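Local atomic coordinates of lactococcal prophage ps3 protein 05 (Staphylococcus epidermidis ATCC 12228, PDB entry 3G8W), a protein that is a probable acetyltransferase of the GNAT family, expected to transfer an acetyl group from acetyl-coenzyme A to a substrate not yet identified. Residues R8-N11 with Q12-D16; R33-L36 with E37-I41; I97-R100 with E101-N104. All blocks are in the same frame, centred on the assembly; numbering follows the deposited sequence.

Contact 1 (R8-N11 with Q12-D16); sequences RLLN and QNDLD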
ATOM      1  N   ARG B   8      16.771   6.574  18.163  1.00 53.79           N
ATOM      2  CA  ARG B   8      16.644   5.139  18.299  1.00 52.07           C
ATOM      3  C   ARG B   8      15.314   4.674  17.729  1.00 51.91           C
ATOM      4  O   ARG B   8      14.432   5.479  17.430  1.00 51.23           O
ATOM      5  CB  ARG B   8      16.783   4.715  19.766  1.00 50.80           C
ATOM      6  CG  ARG B   8      15.663   5.188  20.689  1.00 49.45           C
ATOM      7  CD  ARG B   8      15.830   4.607  22.105  1.00 48.18           C
ATOM      8  NE  ARG B   8      14.890   5.177  23.079  1.00 46.78           N
ATOM      9  CZ  ARG B   8      13.591   4.877  23.154  1.00 45.99           C
ATOM     10  NH1 ARG B   8      13.039   4.009  22.299  1.00 44.90           N
ATOM     11  NH2 ARG B   8      12.836   5.465  24.082  1.00 44.94           N
ATOM     12  N   LEU B   9      15.182   3.363  17.572  1.00 52.24           N
ATOM     13  CA  LEU B   9      13.901   2.767  17.255  1.00 51.88           C
ATOM     14  C   LEU B   9      12.962   2.952  18.442  1.00 51.93           C
ATOM     15  O   LEU B   9      13.264   2.526  19.568  1.00 51.97           O
ATOM     16  CB  LEU B   9      14.065   1.277  16.961  1.00 51.53           C
ATOM     17  CG  LEU B   9      12.782   0.543  16.603  1.00 51.32           C
ATOM     18  CD1 LEU B   9      12.322   0.936  15.200  1.00 51.74           C
ATOM     19  CD2 LEU B   9      12.987  -0.950  16.703  1.00 51.18           C
ATOM     20  N   LEU B  10      11.839   3.619  18.192  1.00 51.45           N
ATOM     21  CA  LEU B  10      10.744   3.643  19.159  1.00 50.72           C
ATOM     22  C   LEU B  10      10.156   2.250  19.334  1.00 50.25           C
ATOM     23  O   LEU B  10      10.317   1.386  18.471  1.00 50.09           O
ATOM     24  CB  LEU B  10       9.656   4.621  18.725  1.00 50.64           C
ATOM     25  CG  LEU B  10       9.648   5.958  19.455  1.00 50.97           C
ATOM     26  CD1 LEU B  10      11.069   6.533  19.593  1.00 51.17           C
ATOM     27  CD2 LEU B  10       8.684   6.941  18.798  1.00 50.23           C
ATOM     28  N   ASN B  11       9.473   2.049  20.455  1.00 49.74           N
ATOM     29  CA  ASN B  11       8.895   0.767  20.805  1.00 48.82           C
ATOM     30  C   ASN B  11       7.687   1.004  21.724  1.00 48.91           C
ATOM     31  O   ASN B  11       7.431   2.142  22.128  1.00 48.99           O
ATOM     32  CB  ASN B  11       9.962  -0.072  21.509  1.00 48.22           C
ATOM     33  CG  ASN B  11       9.987   0.167  22.994  1.00 47.47           C
ATOM     34  OD1 ASN B  11       9.106  -0.304  23.700  1.00 47.07           O
ATOM     35  ND2 ASN B  11      10.975   0.909  23.476  1.00 47.14           N
ATOM     36  N   GLN B  12       6.970  -0.061  22.087  1.00 48.69           N
ATOM     37  CA  GLN B  12       5.795   0.055  22.977  1.00 47.98           C
ATOM     38  C   GLN B  12       6.043   0.686  24.362  1.00 46.49           C
ATOM     39  O   GLN B  12       5.100   0.919  25.114  1.00 45.70           O
ATOM     40  CB  GLN B  12       5.028  -1.274  23.087  1.00 49.04           C
ATOM     41  CG  GLN B  12       5.862  -2.541  22.888  1.00 50.31           C
ATOM     42  CD  GLN B  12       5.007  -3.789  22.652  1.00 50.96           C
ATOM     43  OE1 GLN B  12       3.817  -3.824  22.984  1.00 51.30           O
ATOM     44  NE2 GLN B  12       5.618  -4.822  22.080  1.00 51.26           N
ATOM     45  N   ASN B  13       7.303   0.981  24.672  1.00 45.62           N
ATOM     46  CA  ASN B  13       7.676   1.760  25.861  1.00 45.17           C
ATOM     47  C   ASN B  13       7.580   3.263  25.636  1.00 45.12           C
ATOM     48  O   ASN B  13       7.870   4.045  26.529  1.00 45.31           O
ATOM     49  CB  ASN B  13       9.113   1.453  26.275  1.00 44.54           C
ATOM     50  CG  ASN B  13       9.201   0.388  27.325  1.00 43.74           C
ATOM     51  OD1 ASN B  13       9.377  -0.791  27.016  1.00 43.22           O
ATOM     52  ND2 ASN B  13       9.078   0.790  28.581  1.00 43.81           N
ATOM     53  N   ASP B  14       7.192   3.667  24.440  1.00 44.81           N
ATOM     54  CA  ASP B  14       7.188   5.075  24.108  1.00 44.96           C
ATOM     55  C   ASP B  14       5.794   5.562  23.738  1.00 44.81           C
ATOM     56  O   ASP B  14       5.614   6.715  23.343  1.00 44.31           O
ATOM     57  CB  ASP B  14       8.201   5.347  22.984  1.00 44.83           C
ATOM     58  CG  ASP B  14       9.637   4.998  23.393  1.00 45.01           C
ATOM     59  OD1 ASP B  14      10.121   5.505  24.438  1.00 44.17           O
ATOM     60  OD2 ASP B  14      10.281   4.213  22.661  1.00 45.19           O
ATOM     61  N   LEU B  15       4.804   4.689  23.890  1.00 44.90           N
ATOM     62  CA  LEU B  15       3.443   5.046  23.545  1.00 45.55           C
ATOM     63  C   LEU B  15       3.071   6.397  24.154  1.00 46.55           C
ATOM     64  O   LEU B  15       2.538   7.258  23.457  1.00 46.91           O
ATOM     65  CB  LEU B  15       2.466   3.958  23.973  1.00 44.79           C
ATOM     66  CG  LEU B  15       0.996   4.161  23.591  1.00 44.47           C
ATOM     67  CD1 LEU B  15       0.832   4.333  22.099  1.00 43.88           C
ATOM     68  CD2 LEU B  15       0.137   2.998  24.093  1.00 44.38           C
ATOM     69  N   ASP B  16       3.382   6.580  25.437  1.00 47.65           N
ATOM     70  CA  ASP B  16       3.128   7.842  26.136  1.00 48.89           C
ATOM     71  C   ASP B  16       3.683   9.043  25.360  1.00 49.54           C
ATOM     72  O   ASP B  16       2.918   9.882  24.867  1.00 49.60           O
ATOM     73  CB  ASP B  16       3.702   7.804  27.562  1.00 49.25           C
ATOM     74  CG  ASP B  16       3.044   6.734  28.439  1.00 50.13           C
ATOM     75  OD1 ASP B  16       2.350   5.857  27.869  1.00 50.44           O
ATOM     76  OD2 ASP B  16       3.223   6.762  29.694  1.00 49.92           O
TER
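OD1 of D14 lies at the edge of the R8 guanidinium, in its plane, and the carboxylate is turned 32° against it, the two flat groups meeting end-on in a two-nitrogen salt bridge. NH2 of R8 stands 2.7 Å from OD1 of D14 and NH1 of R8 2.8 Å from OD2 of D14. Each oxygen is met on its syn side, about 20° out of the carboxylate plane, consistent with the inclined planes. The extended R8 chain and the shorter D14 side chain come from opposite directions, and CG of D14, beside its own backbone N (chi1 -62°), points the carboxylate back toward R8 and the N-H of N11. A third donor reaches the same acid: the backbone N of N11 lies 3.2 Å from OD2 of D14, on the anti lone pair, so OD2 serves two donors. NH1 of R8 is shared as well, since it also bonds O of L9 at 3.1 Å. The isobutyl group of L10 packs against the acid, its CG 3.7 Å from OD2 of D14.

These bonds close the link between strand 6-9 and helix 15-24. N11 to D14 forms a type I beta turn, in which N of D14 donates to O of N11 at 2.8 Å. D14 then takes the N-cap position of the helix, although its carboxylate makes no capping bond and faces R8 instead. L10 leads inward to I57, F61, L66 and T69 of the adjoining strands.

D14 is buried, and its charge is met by a guanidinium and a peptide N-H. Three bonds fix the rotation of the carboxylate, and this setting would be expected to keep the acid ionised, tying the end of the edge strand to the start of the helix.

Contact 2 (R33-L36 with E37-I41); sequences RYYL and ENVSI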
ATOM      1  N   ARG B  33      -4.987  17.269  12.436  1.00 76.52           N
ATOM      2  CA  ARG B  33      -6.016  17.373  13.471  1.00 75.77           C
ATOM      3  C   ARG B  33      -7.003  16.204  13.457  1.00 75.22           C
ATOM      4  O   ARG B  33      -7.408  15.722  14.514  1.00 74.90           O
ATOM      5  CB  ARG B  33      -6.760  18.708  13.350  1.00 75.56           C
ATOM      6  CG  ARG B  33      -6.136  19.803  14.186  1.00 75.59           C
ATOM      7  CD  ARG B  33      -6.394  21.202  13.657  1.00 75.72           C
ATOM      8  NE  ARG B  33      -7.731  21.694  13.985  1.00 75.69           N
ATOM      9  CZ  ARG B  33      -8.725  21.809  13.108  1.00 75.74           C
ATOM     10  NH1 ARG B  33      -9.908  22.270  13.499  1.00 75.59           N
ATOM     11  NH2 ARG B  33      -8.538  21.469  11.835  1.00 75.72           N
ATOM     12  N   TYR B  34      -7.378  15.757  12.257  1.00 74.80           N
ATOM     13  CA  TYR B  34      -8.320  14.641  12.072  1.00 74.07           C
ATOM     14  C   TYR B  34      -7.701  13.272  12.407  1.00 73.21           C
ATOM     15  O   TYR B  34      -8.364  12.409  13.000  1.00 72.68           O
ATOM     16  CB  TYR B  34      -8.889  14.656  10.642  1.00 74.17           C
ATOM     17  CG  TYR B  34      -9.873  13.536  10.316  1.00 74.18           C
ATOM     18  CD1 TYR B  34     -11.104  13.439  10.975  1.00 73.82           C
ATOM     19  CD2 TYR B  34      -9.574  12.582   9.333  1.00 73.87           C
ATOM     20  CE1 TYR B  34     -12.003  12.417  10.674  1.00 73.68           C
ATOM     21  CE2 TYR B  34     -10.472  11.561   9.020  1.00 73.71           C
ATOM     22  CZ  TYR B  34     -11.682  11.485   9.696  1.00 73.67           C
ATOM     23  OH  TYR B  34     -12.573  10.477   9.392  1.00 73.64           O
ATOM     24  N   TYR B  35      -6.439  13.082  12.023  1.00 72.27           N
ATOM     25  CA  TYR B  35      -5.697  11.886  12.397  1.00 71.68           C
ATOM     26  C   TYR B  35      -5.843  11.641  13.901  1.00 70.94           C
ATOM     27  O   TYR B  35      -6.260  10.564  14.319  1.00 70.43           O
ATOM     28  CB  TYR B  35      -4.211  11.990  11.998  1.00 72.08           C
ATOM     29  CG  TYR B  35      -3.477  10.683  12.163  1.00 72.90           C
ATOM     30  CD1 TYR B  35      -3.273   9.832  11.078  1.00 73.26           C
ATOM     31  CD2 TYR B  35      -3.025  10.271  13.417  1.00 73.54           C
ATOM     32  CE1 TYR B  35      -2.620   8.607  11.234  1.00 73.93           C
ATOM     33  CE2 TYR B  35      -2.376   9.054  13.585  1.00 74.30           C
ATOM     34  CZ  TYR B  35      -2.173   8.225  12.491  1.00 74.55           C
ATOM     35  OH  TYR B  35      -1.533   7.016  12.673  1.00 75.29           O
ATOM     36  N   LEU B  36      -5.508  12.664  14.687  1.00 70.51           N
ATOM     37  CA  LEU B  36      -5.600  12.646  16.141  1.00 70.03           C
ATOM     38  C   LEU B  36      -7.002  12.215  16.544  1.00 70.03           C
ATOM     39  O   LEU B  36      -7.179  11.254  17.292  1.00 70.27           O
ATOM     40  CB  LEU B  36      -5.281  14.051  16.688  1.00 69.92           C
ATOM     41  CG  LEU B  36      -5.348  14.449  18.179  1.00 70.04           C
ATOM     42  CD1 LEU B  36      -4.491  15.695  18.424  1.00 69.73           C
ATOM     43  CD2 LEU B  36      -6.785  14.681  18.708  1.00 69.80           C
ATOM     44  N   GLU B  37      -7.985  12.930  15.999  1.00 69.81           N
ATOM     45  CA  GLU B  37      -9.399  12.798  16.333  1.00 69.14           C
ATOM     46  C   GLU B  37      -9.926  11.385  16.108  1.00 69.00           C
ATOM     47  O   GLU B  37     -10.768  10.908  16.867  1.00 68.76           O
ATOM     48  CB  GLU B  37     -10.199  13.789  15.484  1.00 69.04           C
ATOM     49  CG  GLU B  37     -11.081  14.748  16.262  1.00 69.05           C
ATOM     50  CD  GLU B  37     -11.399  16.021  15.481  1.00 69.10           C
ATOM     51  OE1 GLU B  37     -10.880  16.193  14.352  1.00 69.02           O
ATOM     52  OE2 GLU B  37     -12.169  16.857  16.004  1.00 68.99           O
ATOM     53  N   ASN B  38      -9.438  10.719  15.062  1.00 69.21           N
ATOM     54  CA  ASN B  38      -9.903   9.371  14.759  1.00 69.31           C
ATOM     55  C   ASN B  38      -8.841   8.389  14.247  1.00 69.24           C
ATOM     56  O   ASN B  38      -8.816   8.053  13.067  1.00 69.33           O
ATOM     57  CB  ASN B  38     -11.151   9.407  13.859  1.00 69.42           C
ATOM     58  CG  ASN B  38     -12.453   9.279  14.664  1.00 69.76           C
ATOM     59  OD1 ASN B  38     -13.071   8.212  14.687  1.00 69.99           O
ATOM     60  ND2 ASN B  38     -12.857  10.357  15.341  1.00 69.38           N
ATOM     61  N   VAL B  39      -7.977   7.940  15.157  1.00 69.31           N
ATOM     62  CA  VAL B  39      -7.031   6.838  14.904  1.00 69.19           C
ATOM     63  C   VAL B  39      -6.978   5.937  16.140  1.00 68.67           C
ATOM     64  O   VAL B  39      -7.116   6.420  17.263  1.00 68.44           O
ATOM     65  CB  VAL B  39      -5.606   7.352  14.549  1.00 69.45           C
ATOM     66  CG1 VAL B  39      -4.916   7.971  15.780  1.00 69.60           C
ATOM     67  CG2 VAL B  39      -4.756   6.230  13.936  1.00 69.41           C
ATOM     68  N   SER B  40      -6.770   4.638  15.933  1.00 68.22           N
ATOM     69  CA  SER B  40      -6.808   3.674  17.037  1.00 67.74           C
ATOM     70  C   SER B  40      -5.468   3.468  17.770  1.00 67.39           C
ATOM     71  O   SER B  40      -4.387   3.504  17.171  1.00 67.44           O
ATOM     72  CB  SER B  40      -7.400   2.336  16.575  1.00 67.55           C
ATOM     73  OG  SER B  40      -6.478   1.610  15.784  1.00 67.70           O
ATOM     74  N   ILE B  41      -5.581   3.253  19.077  1.00 67.02           N
ATOM     75  CA  ILE B  41      -4.456   2.978  19.975  1.00 66.69           C
ATOM     76  C   ILE B  41      -3.972   1.534  19.798  1.00 66.40           C
ATOM     77  O   ILE B  41      -2.843   1.186  20.166  1.00 66.32           O
ATOM     78  CB  ILE B  41      -4.876   3.266  21.451  1.00 66.60           C
ATOM     79  CG1 ILE B  41      -4.796   4.775  21.730  1.00 66.39           C
ATOM     80  CG2 ILE B  41      -4.027   2.475  22.452  1.00 66.45           C
ATOM     81  CD1 ILE B  41      -5.789   5.288  22.756  1.00 66.43           C
TER
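Y35 swings its CG anti to the backbone N (chi1 -170°), sending the ring along the chain toward V39, whose CG2 also stands anti to its backbone N while CG1 sits between the backbone N and the carbonyl carbon (chi1 71°). The isopropyl group therefore lies over one face of the Y35 ring: CB of V39 is 4.1 Å from the ring centroid, 24° off the normal and displaced toward the rim, a CH-pi contact. The two methyls divide the ring between them, CG1 of V39 lying 3.5 Å from CE2 of Y35 and CG2 of V39 3.6 Å from CZ of Y35.

This is the C-terminal end of helix 30-37 in the GNAT domain. N of E37 still bonds O of R33 at 3.2 Å, and N of N38 bonds O of Y34 at 2.9 Å and, weakly, O of Y35; N38 is the first residue to leave helical angles, and the chain then runs extended through V39. S40 takes the N-cap position before helix 41-48, and its OG makes a weak hydrogen bond to N of R43.

V78 of the second subunit packs on both Y35 and V39, and M22 of helix 15-24 also touches Y35. OH of Y35 bonds O1 of a bound buffer molecule, NHE, probably derived from the crystallisation liquor.

Contact 3 (I97-R100 with E101-N104); sequences IVNR and ELIN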
ATOM      1  N   ILE B  97      16.368  21.169  11.526  1.00 49.45           N
ATOM      2  CA  ILE B  97      17.728  20.660  11.671  1.00 48.26           C
ATOM      3  C   ILE B  97      17.626  19.241  12.202  1.00 49.31           C
ATOM      4  O   ILE B  97      18.339  18.334  11.750  1.00 50.01           O
ATOM      5  CB  ILE B  97      18.577  21.523  12.617  1.00 46.72           C
ATOM      6  CG1 ILE B  97      19.176  22.710  11.871  1.00 46.11           C
ATOM      7  CG2 ILE B  97      19.720  20.740  13.194  1.00 46.21           C
ATOM      8  CD1 ILE B  97      18.324  23.934  11.883  1.00 45.81           C
ATOM      9  N   VAL B  98      16.695  19.066  13.138  1.00 49.14           N
ATOM     10  CA  VAL B  98      16.465  17.807  13.825  1.00 48.55           C
ATOM     11  C   VAL B  98      15.786  16.781  12.922  1.00 47.83           C
ATOM     12  O   VAL B  98      16.202  15.631  12.889  1.00 48.44           O
ATOM     13  CB  VAL B  98      15.621  18.038  15.104  1.00 48.88           C
ATOM     14  CG1 VAL B  98      15.268  16.733  15.772  1.00 48.58           C
ATOM     15  CG2 VAL B  98      16.376  18.938  16.071  1.00 49.29           C
ATOM     16  N   ASN B  99      14.739  17.187  12.207  1.00 46.64           N
ATOM     17  CA  ASN B  99      14.027  16.270  11.319  1.00 45.86           C
ATOM     18  C   ASN B  99      14.963  15.750  10.221  1.00 44.76           C
ATOM     19  O   ASN B  99      15.001  14.560   9.943  1.00 43.60           O
ATOM     20  CB  ASN B  99      12.793  16.947  10.706  1.00 47.33           C
ATOM     21  CG  ASN B  99      11.742  15.944  10.226  1.00 49.60           C
ATOM     22  OD1 ASN B  99      11.309  15.060  10.964  1.00 50.64           O
ATOM     23  ND2 ASN B  99      11.313  16.094   8.990  1.00 50.74           N
ATOM     24  N   ARG B 100      15.731  16.656   9.612  1.00 44.04           N
ATOM     25  CA  ARG B 100      16.715  16.297   8.594  1.00 41.78           C
ATOM     26  C   ARG B 100      17.639  15.226   9.142  1.00 42.77           C
ATOM     27  O   ARG B 100      17.969  14.282   8.445  1.00 44.15           O
ATOM     28  CB  ARG B 100      17.496  17.511   8.130  1.00 38.25           C
ATOM     29  CG  ARG B 100      18.543  17.214   7.124  1.00 36.36           C
ATOM     30  CD  ARG B 100      19.203  18.479   6.589  1.00 36.72           C
ATOM     31  NE  ARG B 100      18.249  19.512   6.165  1.00 37.68           N
ATOM     32  CZ  ARG B 100      17.641  19.563   4.976  1.00 37.66           C
ATOM     33  NH1 ARG B 100      17.869  18.645   4.056  1.00 38.33           N
ATOM     34  NH2 ARG B 100      16.794  20.539   4.703  1.00 37.38           N
ATOM     35  N   GLU B 101      18.030  15.342  10.398  1.00 43.56           N
ATOM     36  CA  GLU B 101      18.891  14.332  10.986  1.00 44.61           C
ATOM     37  C   GLU B 101      18.137  13.005  11.146  1.00 44.46           C
ATOM     38  O   GLU B 101      18.692  11.924  10.921  1.00 44.66           O
ATOM     39  CB  GLU B 101      19.433  14.829  12.314  1.00 46.22           C
ATOM     40  CG  GLU B 101      20.768  14.263  12.693  1.00 48.88           C
ATOM     41  CD  GLU B 101      21.247  14.823  14.028  1.00 51.67           C
ATOM     42  OE1 GLU B 101      21.484  14.013  14.970  1.00 52.79           O
ATOM     43  OE2 GLU B 101      21.371  16.080  14.139  1.00 52.48           O
ATOM     44  N   LEU B 102      16.867  13.096  11.527  1.00 43.67           N
ATOM     45  CA  LEU B 102      16.001  11.929  11.632  1.00 43.62           C
ATOM     46  C   LEU B 102      15.812  11.192  10.277  1.00 43.69           C
ATOM     47  O   LEU B 102      15.994   9.969  10.222  1.00 43.17           O
ATOM     48  CB  LEU B 102      14.647  12.372  12.185  1.00 43.65           C
ATOM     49  CG  LEU B 102      13.704  11.508  13.015  1.00 43.91           C
ATOM     50  CD1 LEU B 102      12.366  11.551  12.357  1.00 43.82           C
ATOM     51  CD2 LEU B 102      14.148  10.086  13.170  1.00 44.57           C
ATOM     52  N   ILE B 103      15.459  11.929   9.203  1.00 43.30           N
ATOM     53  CA  ILE B 103      15.209  11.317   7.882  1.00 42.77           C
ATOM     54  C   ILE B 103      16.460  10.578   7.440  1.00 43.52           C
ATOM     55  O   ILE B 103      16.378   9.430   7.013  1.00 44.44           O
ATOM     56  CB  ILE B 103      14.668  12.318   6.793  1.00 41.93           C
ATOM     57  CG1 ILE B 103      13.258  12.803   7.142  1.00 41.50           C
ATOM     58  CG2 ILE B 103      14.619  11.692   5.400  1.00 40.37           C
ATOM     59  CD1 ILE B 103      12.394  11.780   7.858  1.00 40.60           C
ATOM     60  N   ASN B 104      17.614  11.208   7.612  1.00 43.74           N
ATOM     61  CA  ASN B 104      18.883  10.560   7.333  1.00 44.50           C
ATOM     62  C   ASN B 104      19.114   9.255   8.074  1.00 44.38           C
ATOM     63  O   ASN B 104      19.575   8.297   7.468  1.00 45.47           O
ATOM     64  CB  ASN B 104      20.037  11.509   7.562  1.00 45.50           C
ATOM     65  CG  ASN B 104      20.426  12.278   6.298  1.00 47.80           C
ATOM     66  OD1 ASN B 104      21.552  12.762   6.205  1.00 50.57           O
ATOM     67  ND2 ASN B 104      19.518  12.390   5.326  1.00 47.33           N
TER
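Helix 96-112 is the crossover of a beta-alpha-beta unit, joining strand 83-91 to strand 117-123 of the GNAT sheet, and residues 97-104 form two turns near its start. Four successive i to i+4 bonds define its geometry. N of E101 lies 3.3 Å from O of I97, and N of L102 3.0 Å from O of V98. One residue further on, N of I103 is 2.8 Å from O of N99, and N of N104 completes the series 3.2 Å from O of R100.

Side chains meet only lightly across these turns. N99 and L102 approach obliquely, with CD1 of L102 3.9 Å from OD1 of N99, while CG1 of I103 rests 3.7 Å from O of N99. With CG anti to its backbone N (chi1 -158°), N99 brings its amide alongside L102 and I103, and ND2 then bonds OD1 of N89, so this buried polar group has a partner on strand 83-91. R100 extends through CG and CD, then bends at chi3 (-49°), and its NH1 bonds OG of S135.

V98 and L102 pack on strands 55-62 and 65-74, I103 reaches C70 of the latter as well as F132 and I136 of helix 127-136, and strand 6-9 is touched by E101, at N6 and I7, and by L102, also at I7.

Overall arrangement
The three contacts follow one another along the chain within a single GNAT domain. Contact 1 links edge strand 6-9 to helix 15-24, contact 2 ends the next helix, 30-37, and contact 3 lies well downstream in helix 96-112, the crossover between strands 83-91 and 117-123. Centres of contacts 1 and 2 are about 18 Å apart, as are those of contacts 1 and 3, while the centres of contacts 2 and 3 stand about 25 Å apart on opposite sides of the chain's centre. None touches another. Strand 6-9 relates two of them, since contact 1 leaves it and contact 3 packs on it; contact 2 alone faces the second subunit, placing it at the dimer interface.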